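Local coordinates for GH3 beta-N-acetylglucosaminidase (Paenibacillaceae, PDB 6K5J), which catalyses, as a glycoside hydrolase family 3 beta-N-acetylglucosaminidase, the release of terminal N-acetylglucosamine residues from their beta-linked glycosides, at residues D41-I46 / V76-S81; D262-T267 / G331-L336; Q450-S455 / Q478-S483; A466-L471 / P494-F499. One frame throughout, in Å; residues are numbered along the deposited sequence.

Interaction 1 (D41-I46 / V76-S81); sequences DHVGGI and VPLLIS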
loop_
_atom_site.group_PDB
_atom_site.type_symbol
_atom_site.label_atom_id
_atom_site.label_comp_id
_atom_site.label_asym_id
_atom_site.label_seq_id
_atom_site.Cartn_x
_atom_site.Cartn_y
_atom_site.Cartn_z
ATOM N N ASP A 41 28.046 -7.058 -5.386
ATOM C CA ASP A 41 27.069 -7.304 -6.433
ATOM C C ASP A 41 26.594 -6.029 -7.115
ATOM O O ASP A 41 25.862 -6.115 -8.102
ATOM C CB ASP A 41 25.880 -8.074 -5.862
ATOM C CG ASP A 41 26.301 -9.408 -5.248
ATOM O OD1 ASP A 41 27.037 -10.159 -5.921
ATOM O OD2 ASP A 41 25.902 -9.696 -4.101
ATOM N N HIS A 42 26.997 -4.862 -6.620
ATOM C CA HIS A 42 26.739 -3.587 -7.292
ATOM C C HIS A 42 25.242 -3.319 -7.455
ATOM O O HIS A 42 24.807 -2.763 -8.469
ATOM C CB HIS A 42 27.443 -3.524 -8.657
ATOM C CG HIS A 42 28.876 -3.968 -8.632
ATOM N ND1 HIS A 42 29.883 -3.206 -8.076
ATOM C CD2 HIS A 42 29.472 -5.091 -9.102
ATOM C CE1 HIS A 42 31.036 -3.841 -8.204
ATOM N NE2 HIS A 42 30.816 -4.985 -8.825
ATOM N N VAL A 43 24.439 -3.709 -6.457
ATOM C CA VAL A 43 22.994 -3.546 -6.595
ATOM C C VAL A 43 22.644 -2.073 -6.806
ATOM O O VAL A 43 23.319 -1.162 -6.311
ATOM C CB VAL A 43 22.199 -4.098 -5.398
ATOM C CG1 VAL A 43 22.292 -5.626 -5.341
ATOM C CG2 VAL A 43 22.650 -3.425 -4.083
ATOM N N GLY A 44 21.563 -1.844 -7.539
ATOM C CA GLY A 44 21.150 -0.493 -7.870
ATOM C C GLY A 44 20.231 0.115 -6.835
ATOM O O GLY A 44 20.102 1.342 -6.754
ATOM N N GLY A 45 19.592 -0.727 -6.026
ATOM C CA GLY A 45 18.571 -0.238 -5.117
ATOM C C GLY A 45 18.422 -1.104 -3.883
ATOM O O GLY A 45 18.793 -2.282 -3.867
ATOM N N ILE A 46 17.847 -0.486 -2.849
ATOM C CA ILE A 46 17.503 -1.118 -1.580
ATOM C C ILE A 46 16.030 -0.845 -1.317
ATOM O O ILE A 46 15.560 0.271 -1.548
ATOM C CB ILE A 46 18.355 -0.560 -0.419
ATOM C CG1 ILE A 46 19.842 -0.830 -0.645
ATOM C CG2 ILE A 46 17.875 -1.112 0.945
ATOM C CD1 ILE A 46 20.224 -2.309 -0.489
ATOM N N VAL A 76 27.447 3.314 -8.043
ATOM C CA VAL A 76 26.429 4.321 -8.353
ATOM C C VAL A 76 25.583 4.578 -7.110
ATOM O O VAL A 76 25.314 3.630 -6.343
ATOM C CB VAL A 76 25.564 3.836 -9.535
ATOM C CG1 VAL A 76 24.439 4.787 -9.839
ATOM C CG2 VAL A 76 26.439 3.638 -10.774
ATOM N N PRO A 77 25.171 5.821 -6.825
ATOM C CA PRO A 77 24.268 6.057 -5.687
ATOM C C PRO A 77 23.000 5.222 -5.800
ATOM O O PRO A 77 22.567 4.859 -6.895
ATOM C CB PRO A 77 23.952 7.556 -5.780
ATOM C CG PRO A 77 25.115 8.140 -6.514
ATOM C CD PRO A 77 25.566 7.078 -7.488
ATOM N N LEU A 78 22.407 4.918 -4.646
ATOM C CA LEU A 78 21.322 3.944 -4.568
ATOM C C LEU A 78 19.943 4.589 -4.641
ATOM O O LEU A 78 19.702 5.650 -4.056
ATOM C CB LEU A 78 21.410 3.163 -3.258
ATOM C CG LEU A 78 22.650 2.307 -3.021
ATOM C CD1 LEU A 78 22.733 1.962 -1.546
ATOM C CD2 LEU A 78 22.560 1.047 -3.868
ATOM N N LEU A 79 19.025 3.912 -5.327
ATOM C CA LEU A 79 17.612 4.091 -5.024
ATOM C C LEU A 79 17.289 3.384 -3.709
ATOM O O LEU A 79 17.740 2.264 -3.458
ATOM C CB LEU A 79 16.740 3.540 -6.159
ATOM C CG LEU A 79 16.766 4.351 -7.462
ATOM C CD1 LEU A 79 16.196 3.527 -8.625
ATOM C CD2 LEU A 79 15.999 5.664 -7.281
ATOM N N ILE A 80 16.503 4.043 -2.861
ATOM C CA ILE A 80 16.082 3.486 -1.584
ATOM C C ILE A 80 14.567 3.638 -1.524
ATOM O O ILE A 80 14.050 4.764 -1.491
ATOM C CB ILE A 80 16.774 4.172 -0.398
ATOM C CG1 ILE A 80 18.292 3.918 -0.466
ATOM C CG2 ILE A 80 16.225 3.664 0.934
ATOM C CD1 ILE A 80 19.098 4.518 0.682
ATOM N N SER A 81 13.856 2.514 -1.542
ATOM C CA SER A 81 12.406 2.498 -1.677
ATOM C C SER A 81 11.751 1.858 -0.454
ATOM O O SER A 81 12.427 1.417 0.481
ATOM C CB SER A 81 11.983 1.765 -2.949
ATOM O OG SER A 81 10.632 2.117 -3.281
HETATM O O HOH W 1 23.497 1.717 -7.337
#
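Gly44 and Leu79 meet through flat peptide groups: Leu79 N donates to Gly44 O (3.1 Å) within the carbonyl plane. One step on, Ile46 N donates to Leu79 O at 2.8 Å, and Ile46 O receives Ser81 N, also at 2.8 Å. Ile46 thus straddles Ile80, the register of a parallel pair, here the strands of the beta-alpha-beta unit 45-47, 56-72, 79-81 in the N-terminal TIM-barrel domain of family 3. Gly45 and Leu79 belong to one face of the sheet, Ile46 and Ile80 to the other. On the latter side Ile46 CG1 lies 4.1 Å from Leu78 CD1, the two chains crossing obliquely, and helix 56-72 covers Leu78 through Leu66 and Ile80 through Ser63. Leu78 has CG anti to its carbonyl carbon (chi1 -63°), which carries CD2 across to Val43 O at 3.4 Å. Gly44 O has a second donor, Lys337 NZ, which also reaches Pro77 O and so ties both segments to helix 323-339. The backbones come close enough for a CA-H...O contact, Gly45 CA standing 3.1 Å from Leu79 O.

Interaction 2 (D262-T267 / G331-L336); sequences DGVVVT and GRLLAL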
loop_
_atom_site.group_PDB
_atom_site.type_symbol
_atom_site.label_atom_id
_atom_site.label_comp_id
_atom_site.label_asym_id
_atom_site.label_seq_id
_atom_site.Cartn_x
_atom_site.Cartn_y
_atom_site.Cartn_z
ATOM N N ASP A 262 8.722 5.484 -21.381
ATOM C CA ASP A 262 10.158 5.239 -21.428
ATOM C C ASP A 262 10.810 5.392 -20.058
ATOM O O ASP A 262 12.038 5.480 -19.967
ATOM C CB ASP A 262 10.827 6.163 -22.458
ATOM C CG ASP A 262 12.267 5.739 -22.796
ATOM O OD1 ASP A 262 12.552 4.520 -22.883
ATOM O OD2 ASP A 262 13.120 6.639 -22.967
ATOM N N GLY A 263 10.017 5.414 -18.988
ATOM C CA GLY A 263 10.554 5.501 -17.649
ATOM C C GLY A 263 10.923 4.134 -17.098
ATOM O O GLY A 263 10.987 3.130 -17.809
ATOM N N VAL A 264 11.135 4.105 -15.788
ATOM C CA VAL A 264 11.608 2.901 -15.114
ATOM C C VAL A 264 10.433 1.963 -14.883
ATOM O O VAL A 264 9.405 2.362 -14.327
ATOM C CB VAL A 264 12.299 3.259 -13.788
ATOM C CG1 VAL A 264 12.526 1.998 -12.943
ATOM C CG2 VAL A 264 13.618 4.015 -14.049
ATOM N N VAL A 265 10.588 0.704 -15.278
ATOM C CA VAL A 265 9.574 -0.313 -15.037
ATOM C C VAL A 265 10.128 -1.295 -14.014
ATOM O O VAL A 265 11.200 -1.880 -14.219
ATOM C CB VAL A 265 9.153 -1.007 -16.337
ATOM C CG1 VAL A 265 8.270 -2.206 -16.035
ATOM C CG2 VAL A 265 8.395 -0.008 -17.209
ATOM N N VAL A 266 9.408 -1.452 -12.900
ATOM C CA VAL A 266 9.814 -2.314 -11.791
ATOM C C VAL A 266 8.939 -3.558 -11.782
ATOM O O VAL A 266 7.722 -3.466 -11.957
ATOM C CB VAL A 266 9.684 -1.582 -10.439
ATOM C CG1 VAL A 266 10.344 -2.406 -9.326
ATOM C CG2 VAL A 266 10.268 -0.159 -10.521
ATOM N N THR A 267 9.544 -4.716 -11.546
ATOM C CA THR A 267 8.718 -5.889 -11.294
ATOM C C THR A 267 8.076 -5.772 -9.921
ATOM O O THR A 267 8.651 -5.214 -8.988
ATOM C CB THR A 267 9.529 -7.186 -11.355
ATOM O OG1 THR A 267 10.363 -7.305 -10.187
ATOM C CG2 THR A 267 10.386 -7.240 -12.611
ATOM N N GLY A 331 20.290 3.060 -18.603
ATOM C CA GLY A 331 20.092 4.467 -18.908
ATOM C C GLY A 331 18.873 5.050 -18.221
ATOM O O GLY A 331 18.913 6.170 -17.706
ATOM N N ARG A 332 17.774 4.296 -18.195
ATOM C CA ARG A 332 16.572 4.782 -17.527
ATOM C C ARG A 332 16.785 4.903 -16.024
ATOM O O ARG A 332 16.334 5.874 -15.406
ATOM C CB ARG A 332 15.396 3.856 -17.824
ATOM C CG ARG A 332 15.053 3.719 -19.295
ATOM C CD ARG A 332 13.868 2.782 -19.437
ATOM N NE ARG A 332 13.374 2.649 -20.804
ATOM C CZ ARG A 332 13.354 1.511 -21.500
ATOM N NH1 ARG A 332 13.808 0.375 -20.969
ATOM N NH2 ARG A 332 12.853 1.504 -22.732
ATOM N N LEU A 333 17.485 3.934 -15.417
ATOM C CA LEU A 333 17.728 3.991 -13.976
ATOM C C LEU A 333 18.674 5.133 -13.608
ATOM O O LEU A 333 18.438 5.853 -12.632
ATOM C CB LEU A 333 18.266 2.645 -13.482
ATOM C CG LEU A 333 17.214 1.542 -13.579
ATOM C CD1 LEU A 333 17.868 0.156 -13.702
ATOM C CD2 LEU A 333 16.260 1.624 -12.386
ATOM N N LEU A 334 19.741 5.327 -14.381
ATOM C CA LEU A 334 20.650 6.433 -14.095
ATOM C C LEU A 334 19.961 7.788 -14.274
ATOM O O LEU A 334 20.242 8.732 -13.527
ATOM C CB LEU A 334 21.890 6.322 -14.985
ATOM C CG LEU A 334 22.803 5.117 -14.742
ATOM C CD1 LEU A 334 24.045 5.177 -15.616
ATOM C CD2 LEU A 334 23.211 5.011 -13.281
ATOM N N ALA A 335 19.052 7.901 -15.252
ATOM C CA ALA A 335 18.342 9.162 -15.458
ATOM C C ALA A 335 17.429 9.477 -14.280
ATOM O O ALA A 335 17.369 10.623 -13.821
ATOM C CB ALA A 335 17.536 9.118 -16.760
ATOM N N LEU A 336 16.720 8.465 -13.767
ATOM C CA LEU A 336 15.899 8.665 -12.579
ATOM C C LEU A 336 16.758 9.075 -11.382
ATOM O O LEU A 336 16.412 10.007 -10.638
ATOM C CB LEU A 336 15.121 7.376 -12.273
ATOM C CG LEU A 336 14.276 7.434 -10.994
ATOM C CD1 LEU A 336 13.303 8.590 -11.064
ATOM C CD2 LEU A 336 13.539 6.113 -10.763
#
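Asp262 and Arg332 form a salt bridge in which both NE and NH2 of the arginine converge on a single oxygen. Asp262 OD1 is 2.9 Å from Arg332 NE and 3.0 Å from Arg332 NH2. The guanidinium offers its edge, with OD1 close to its plane, but the carboxylate is turned 81° against it: NH2 meets OD1 nearly along the C-O axis, whereas NE comes from above the carboxylate plane. A weak bond from NE to Asp262 O adds to this grip. The arginine gets there because its chain is extended from CG to NE (chi2 -180°), passing CD 3.3 Å from Gly263 O. Its NH1 pairs with Asp294.

Apolar packing centres on Val264, at the start of barrel strand 264-266. Its CG1 touches Leu333 CD2 at 3.8 Å, and its CG2 lies 3.9 Å from Leu336 CD2. Val264 CG2 also rests 3.6 Å from Arg332 O, a methyl against a helix carbonyl. The axis of 331-336 runs 106° from that of strand 264-266, at a closest approach of 8.7 Å. A leucine in place of Arg332 would probably leave the Asp262 and Asp294 carboxylates without their shared cationic partner, with the helix held here mainly by the Val264 packing. With two N-H groups directed at OD1, the Asp262 carboxylate is likely to stay ionised; the joint is electrostatic outside and hydrophobic within.

Interaction 3 (Q450-S455 / Q478-S483); sequences QVVVVS and QLIVAS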
loop_
_atom_site.group_PDB
_atom_site.type_symbol
_atom_site.label_atom_id
_atom_site.label_comp_id
_atom_site.label_asym_id
_atom_site.label_seq_id
_atom_site.Cartn_x
_atom_site.Cartn_y
_atom_site.Cartn_z
ATOM N N GLN A 450 -25.667 0.234 24.511
ATOM C CA GLN A 450 -25.013 0.974 23.432
ATOM C C GLN A 450 -23.735 0.253 23.028
ATOM O O GLN A 450 -22.732 0.308 23.751
ATOM C CB GLN A 450 -24.671 2.395 23.866
ATOM C CG GLN A 450 -25.817 3.361 23.890
ATOM C CD GLN A 450 -25.332 4.788 24.009
ATOM O OE1 GLN A 450 -25.720 5.656 23.225
ATOM N NE2 GLN A 450 -24.471 5.039 24.992
ATOM N N VAL A 451 -23.742 -0.370 21.849
ATOM C CA VAL A 451 -22.610 -1.142 21.349
ATOM C C VAL A 451 -22.178 -0.581 19.999
ATOM O O VAL A 451 -23.007 -0.415 19.097
ATOM C CB VAL A 451 -22.950 -2.637 21.222
ATOM C CG1 VAL A 451 -21.728 -3.406 20.717
ATOM C CG2 VAL A 451 -23.419 -3.202 22.574
ATOM N N VAL A 452 -20.887 -0.283 19.868
ATOM C CA VAL A 452 -20.269 0.032 18.583
ATOM C C VAL A 452 -19.253 -1.058 18.287
ATOM O O VAL A 452 -18.242 -1.176 18.992
ATOM C CB VAL A 452 -19.573 1.403 18.571
ATOM C CG1 VAL A 452 -19.015 1.684 17.160
ATOM C CG2 VAL A 452 -20.506 2.520 19.026
ATOM N N VAL A 453 -19.487 -1.828 17.234
ATOM C CA VAL A 453 -18.478 -2.763 16.755
ATOM C C VAL A 453 -17.708 -2.093 15.633
ATOM O O VAL A 453 -18.300 -1.664 14.632
ATOM C CB VAL A 453 -19.090 -4.082 16.268
ATOM C CG1 VAL A 453 -17.972 -4.991 15.734
ATOM C CG2 VAL A 453 -19.843 -4.754 17.389
ATOM N N VAL A 454 -16.398 -1.992 15.804
ATOM C CA VAL A 454 -15.508 -1.657 14.702
ATOM C C VAL A 454 -15.199 -2.968 13.987
ATOM O O VAL A 454 -14.587 -3.871 14.564
ATOM C CB VAL A 454 -14.239 -0.957 15.197
ATOM C CG1 VAL A 454 -13.312 -0.675 14.033
ATOM C CG2 VAL A 454 -14.592 0.351 15.896
ATOM N N SER A 455 -15.669 -3.105 12.747
ATOM C CA SER A 455 -15.378 -4.312 11.990
ATOM C C SER A 455 -14.082 -4.138 11.196
ATOM O O SER A 455 -13.626 -3.027 10.924
ATOM C CB SER A 455 -16.543 -4.686 11.061
ATOM O OG SER A 455 -16.688 -3.788 9.970
ATOM N N GLN A 478 -28.580 -1.543 21.063
ATOM C CA GLN A 478 -28.536 -0.547 19.996
ATOM C C GLN A 478 -27.141 -0.631 19.388
ATOM O O GLN A 478 -26.169 -0.133 19.966
ATOM C CB GLN A 478 -28.852 0.852 20.517
ATOM C CG GLN A 478 -30.307 1.049 20.942
ATOM C CD GLN A 478 -30.591 0.497 22.328
ATOM O OE1 GLN A 478 -29.905 0.840 23.298
ATOM N NE2 GLN A 478 -31.602 -0.369 22.431
ATOM N N LEU A 479 -27.044 -1.298 18.240
ATOM C CA LEU A 479 -25.769 -1.648 17.622
ATOM C C LEU A 479 -25.465 -0.698 16.469
ATOM O O LEU A 479 -26.311 -0.493 15.593
ATOM C CB LEU A 479 -25.801 -3.084 17.105
ATOM C CG LEU A 479 -24.601 -3.513 16.247
ATOM C CD1 LEU A 479 -23.362 -3.606 17.116
ATOM C CD2 LEU A 479 -24.890 -4.853 15.564
ATOM N N ILE A 480 -24.263 -0.124 16.476
ATOM C CA ILE A 480 -23.691 0.571 15.326
ATOM C C ILE A 480 -22.464 -0.215 14.877
ATOM O O ILE A 480 -21.648 -0.625 15.707
ATOM C CB ILE A 480 -23.291 2.023 15.668
ATOM C CG1 ILE A 480 -24.515 2.872 16.015
ATOM C CG2 ILE A 480 -22.496 2.674 14.519
ATOM C CD1 ILE A 480 -24.142 4.221 16.656
ATOM N N VAL A 481 -22.312 -0.409 13.572
ATOM C CA VAL A 481 -21.112 -1.028 13.015
ATOM C C VAL A 481 -20.367 0.024 12.197
ATOM O O VAL A 481 -20.974 0.755 11.408
ATOM C CB VAL A 481 -21.457 -2.267 12.171
ATOM C CG1 VAL A 481 -20.180 -2.929 11.621
ATOM C CG2 VAL A 481 -22.239 -3.264 13.009
ATOM N N ALA A 482 -19.059 0.115 12.408
ATOM C CA ALA A 482 -18.190 0.999 11.644
ATOM C C ALA A 482 -17.031 0.166 11.123
ATOM O O ALA A 482 -16.261 -0.384 11.913
ATOM C CB ALA A 482 -17.686 2.161 12.505
ATOM N N SER A 483 -16.922 0.047 9.803
ATOM C CA SER A 483 -15.862 -0.757 9.218
ATOM C C SER A 483 -14.579 0.057 9.173
ATOM O O SER A 483 -14.582 1.216 8.734
ATOM C CB SER A 483 -16.248 -1.242 7.815
ATOM O OG SER A 483 -16.721 -0.177 7.004
#
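Leu479 and Val453 make the tightest apolar approach between these strands, Val453 CG2 lying 3.7 Å from Leu479 CD1. Leu479 CD1 is also 4.0 Å from Val451 CG1, so it sits against both valines, meeting each at a slant. The leucine torsions account for this: CG is anti to the backbone N (chi1 171°), and the turn at chi2 (69°) swings CD1 back over the neighbouring strand. The strands belong to the beta-alpha-beta unit 450-455, 462-472, 478-483, inside the mixed six-stranded sheet of the C-terminal alpha/beta domain. Val451, Val453, Leu479 and Val481 share the face that helix 462-472 covers, for instance with Leu471 on Val453 and Ile468 on Val481. The other face carries Val452 and Ile480, whose CG2 and CB are a looser 4.4 Å apart.

Between the faces runs a complete parallel register from Gln450-Gln478 to Ser455-Ser483, with the strand axes only 22° from parallel. Five backbone bonds alternate across it. Ile480 N meets Val451 O at 2.9 Å, and the last of the five runs from Ser455 N to Ala482 O, also at 2.9 Å.

At the polar ends of the strands, Gln450 spends its amide on Asp385 and Pro389, and Gln478 OE1 binds Ser449. Ser483 OG bonds to Phe500 O in the adjoining strand. Ser455 OG is held by Asp489 OD2 and at the same time lies 3.2 Å from Ser483 CA and 3.4 Å from Ser483 CB.

Interaction 4 (A466-L471 / P494-F499); sequences ALIEAL and PTVKTF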
loop_
_atom_site.group_PDB
_atom_site.type_symbol
_atom_site.label_atom_id
_atom_site.label_comp_id
_atom_site.label_asym_id
_atom_site.label_seq_id
_atom_site.Cartn_x
_atom_site.Cartn_y
_atom_site.Cartn_z
ATOM N N ALA A 466 -20.384 -13.298 12.279
ATOM C CA ALA A 466 -21.426 -13.974 13.046
ATOM C C ALA A 466 -21.661 -13.288 14.386
ATOM O O ALA A 466 -22.811 -13.147 14.818
ATOM C CB ALA A 466 -21.059 -15.447 13.242
ATOM N N LEU A 467 -20.587 -12.855 15.057
ATOM C CA LEU A 467 -20.742 -12.086 16.285
ATOM C C LEU A 467 -21.549 -10.820 16.035
ATOM O O LEU A 467 -22.476 -10.499 16.789
ATOM C CB LEU A 467 -19.372 -11.739 16.873
ATOM C CG LEU A 467 -19.358 -10.731 18.027
ATOM C CD1 LEU A 467 -20.232 -11.216 19.169
ATOM C CD2 LEU A 467 -17.934 -10.486 18.515
ATOM N N ILE A 468 -21.215 -10.089 14.967
ATOM C CA ILE A 468 -21.927 -8.851 14.664
ATOM C C ILE A 468 -23.400 -9.132 14.389
ATOM O O ILE A 468 -24.290 -8.442 14.901
ATOM C CB ILE A 468 -21.269 -8.126 13.476
ATOM C CG1 ILE A 468 -19.864 -7.663 13.846
ATOM C CG2 ILE A 468 -22.139 -6.964 13.056
ATOM C CD1 ILE A 468 -19.032 -7.199 12.637
ATOM N N GLU A 469 -23.677 -10.133 13.548
ATOM C CA GLU A 469 -25.062 -10.483 13.250
ATOM C C GLU A 469 -25.813 -10.925 14.503
ATOM O O GLU A 469 -27.012 -10.654 14.634
ATOM C CB GLU A 469 -25.109 -11.576 12.176
ATOM C CG GLU A 469 -24.948 -11.047 10.743
ATOM C CD GLU A 469 -26.189 -10.340 10.226
ATOM O OE1 GLU A 469 -27.210 -11.026 9.983
ATOM O OE2 GLU A 469 -26.156 -9.099 10.061
ATOM N N ALA A 470 -25.123 -11.580 15.437
ATOM C CA ALA A 470 -25.758 -11.968 16.696
ATOM C C ALA A 470 -26.147 -10.741 17.511
ATOM O O ALA A 470 -27.273 -10.645 18.020
ATOM C CB ALA A 470 -24.821 -12.875 17.496
ATOM N N LEU A 471 -25.222 -9.785 17.635
ATOM C CA LEU A 471 -25.520 -8.553 18.355
ATOM C C LEU A 471 -26.642 -7.786 17.677
ATOM O O LEU A 471 -27.459 -7.142 18.347
ATOM C CB LEU A 471 -24.266 -7.683 18.453
ATOM C CG LEU A 471 -23.093 -8.239 19.250
ATOM C CD1 LEU A 471 -21.847 -7.371 19.069
ATOM C CD2 LEU A 471 -23.477 -8.307 20.725
ATOM N N PRO A 494 -26.551 -8.511 6.932
ATOM C CA PRO A 494 -27.894 -8.065 6.524
ATOM C C PRO A 494 -28.778 -7.584 7.670
ATOM O O PRO A 494 -29.723 -6.829 7.412
ATOM C CB PRO A 494 -28.485 -9.308 5.834
ATOM C CG PRO A 494 -27.724 -10.460 6.405
ATOM C CD PRO A 494 -26.339 -9.952 6.686
ATOM N N THR A 495 -28.502 -7.973 8.915
ATOM C CA THR A 495 -29.324 -7.574 10.052
ATOM C C THR A 495 -28.898 -6.244 10.659
ATOM O O THR A 495 -29.667 -5.646 11.423
ATOM C CB THR A 495 -29.277 -8.664 11.128
ATOM O OG1 THR A 495 -29.344 -9.947 10.492
ATOM C CG2 THR A 495 -30.444 -8.523 12.114
ATOM N N VAL A 496 -27.697 -5.764 10.324
ATOM C CA VAL A 496 -27.192 -4.521 10.904
ATOM C C VAL A 496 -28.038 -3.357 10.411
ATOM O O VAL A 496 -28.356 -3.263 9.221
ATOM C CB VAL A 496 -25.706 -4.357 10.547
ATOM C CG1 VAL A 496 -25.226 -2.932 10.778
ATOM C CG2 VAL A 496 -24.881 -5.335 11.344
ATOM N N LYS A 497 -28.428 -2.473 11.330
ATOM C CA LYS A 497 -29.278 -1.343 10.964
ATOM C C LYS A 497 -28.498 -0.076 10.636
ATOM O O LYS A 497 -28.994 0.762 9.872
ATOM C CB LYS A 497 -30.264 -1.037 12.093
ATOM C CG LYS A 497 -31.363 -2.073 12.258
ATOM C CD LYS A 497 -32.273 -1.712 13.434
ATOM C CE LYS A 497 -32.962 -2.949 14.002
ATOM N NZ LYS A 497 -33.368 -2.737 15.413
ATOM N N THR A 498 -27.306 0.095 11.207
ATOM C CA THR A 498 -26.506 1.306 11.051
ATOM C C THR A 498 -25.077 0.893 10.745
ATOM O O THR A 498 -24.445 0.217 11.561
ATOM C CB THR A 498 -26.542 2.166 12.319
ATOM O OG1 THR A 498 -27.903 2.381 12.709
ATOM C CG2 THR A 498 -25.860 3.510 12.086
ATOM N N PHE A 499 -24.570 1.304 9.577
ATOM C CA PHE A 499 -23.252 0.883 9.109
ATOM C C PHE A 499 -22.501 2.083 8.553
ATOM O O PHE A 499 -22.986 2.753 7.635
ATOM C CB PHE A 499 -23.368 -0.214 8.041
ATOM C CG PHE A 499 -22.038 -0.757 7.581
ATOM C CD1 PHE A 499 -21.336 -0.128 6.555
ATOM C CD2 PHE A 499 -21.485 -1.885 8.177
ATOM C CE1 PHE A 499 -20.094 -0.613 6.129
ATOM C CE2 PHE A 499 -20.254 -2.386 7.760
ATOM C CZ PHE A 499 -19.550 -1.742 6.714
#
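Glu469 turns its carboxylate toward Thr495 so that each oxygen faces a different donor of the same residue. Thr495 N donates to Glu469 OE2 at 2.8 Å, with an N-H...O angle of 153°; OE2 accepts through its syn lone pair, on the side of the other oxygen. Thr495 OG1 donates to Glu469 OE1, although the modelled 2.4 Å is very short and its exact length is doubtful. The torsions of both partners achieve this. The glutamate chain folds at chi2 (-74°), which brings the carboxylate round to the loop, and the threonine keeps OG1 beside its own backbone N (chi1 -41°), setting the two donors next to each other. Pro494 runs alongside the carboxylate, with CD 3.5 Å from Glu469 OE2 and CG 3.7 Å from Glu469 OE1.

The contact ties helix 462-472, the crossover of a beta-alpha-beta unit in the C-terminal alpha/beta domain, to the loop that leads from strand 478-483 into strand 499-501. Were Glu469 an alanine, Thr495 N and OG1 would probably lose these acceptors, and the Pro494-Thr495 end of the loop would be less firmly held to the helix.

On the buried side, the side chains of Ile468 and Val496 meet aslant. Their contact is methyl to methyl, Ile468 CG2 to Val496 CG2 at 3.6 Å, and both residues also rest on Val481 of strand 478-483. Beyond this pair, Val496 O accepts a hydrogen bond from Arg377 NH1.

In the fold
The four contacts form two touching pairs on opposite sides of the chain's centre. Interactions 1 and 2 lie in the TIM-barrel domain with centres about 13 Å apart, joined by packing of Val76 CG1 on Leu334 CD2 at 3.7 Å. Interactions 3 and 4, about 8 Å apart between centres, interlock in the C-terminal domain because their segments alternate along the chain; Val481 N and Thr498 O, 3.0 Å apart, probably form a hydrogen bond. The pairs are 47 to 50 Å apart between centres, and interactions 1 and 3 come no nearer than about 28 Å between atoms. In the barrel pair, a bound NAG lies about 7 Å from the Ser81 side chain and about 13 Å from that of Val264.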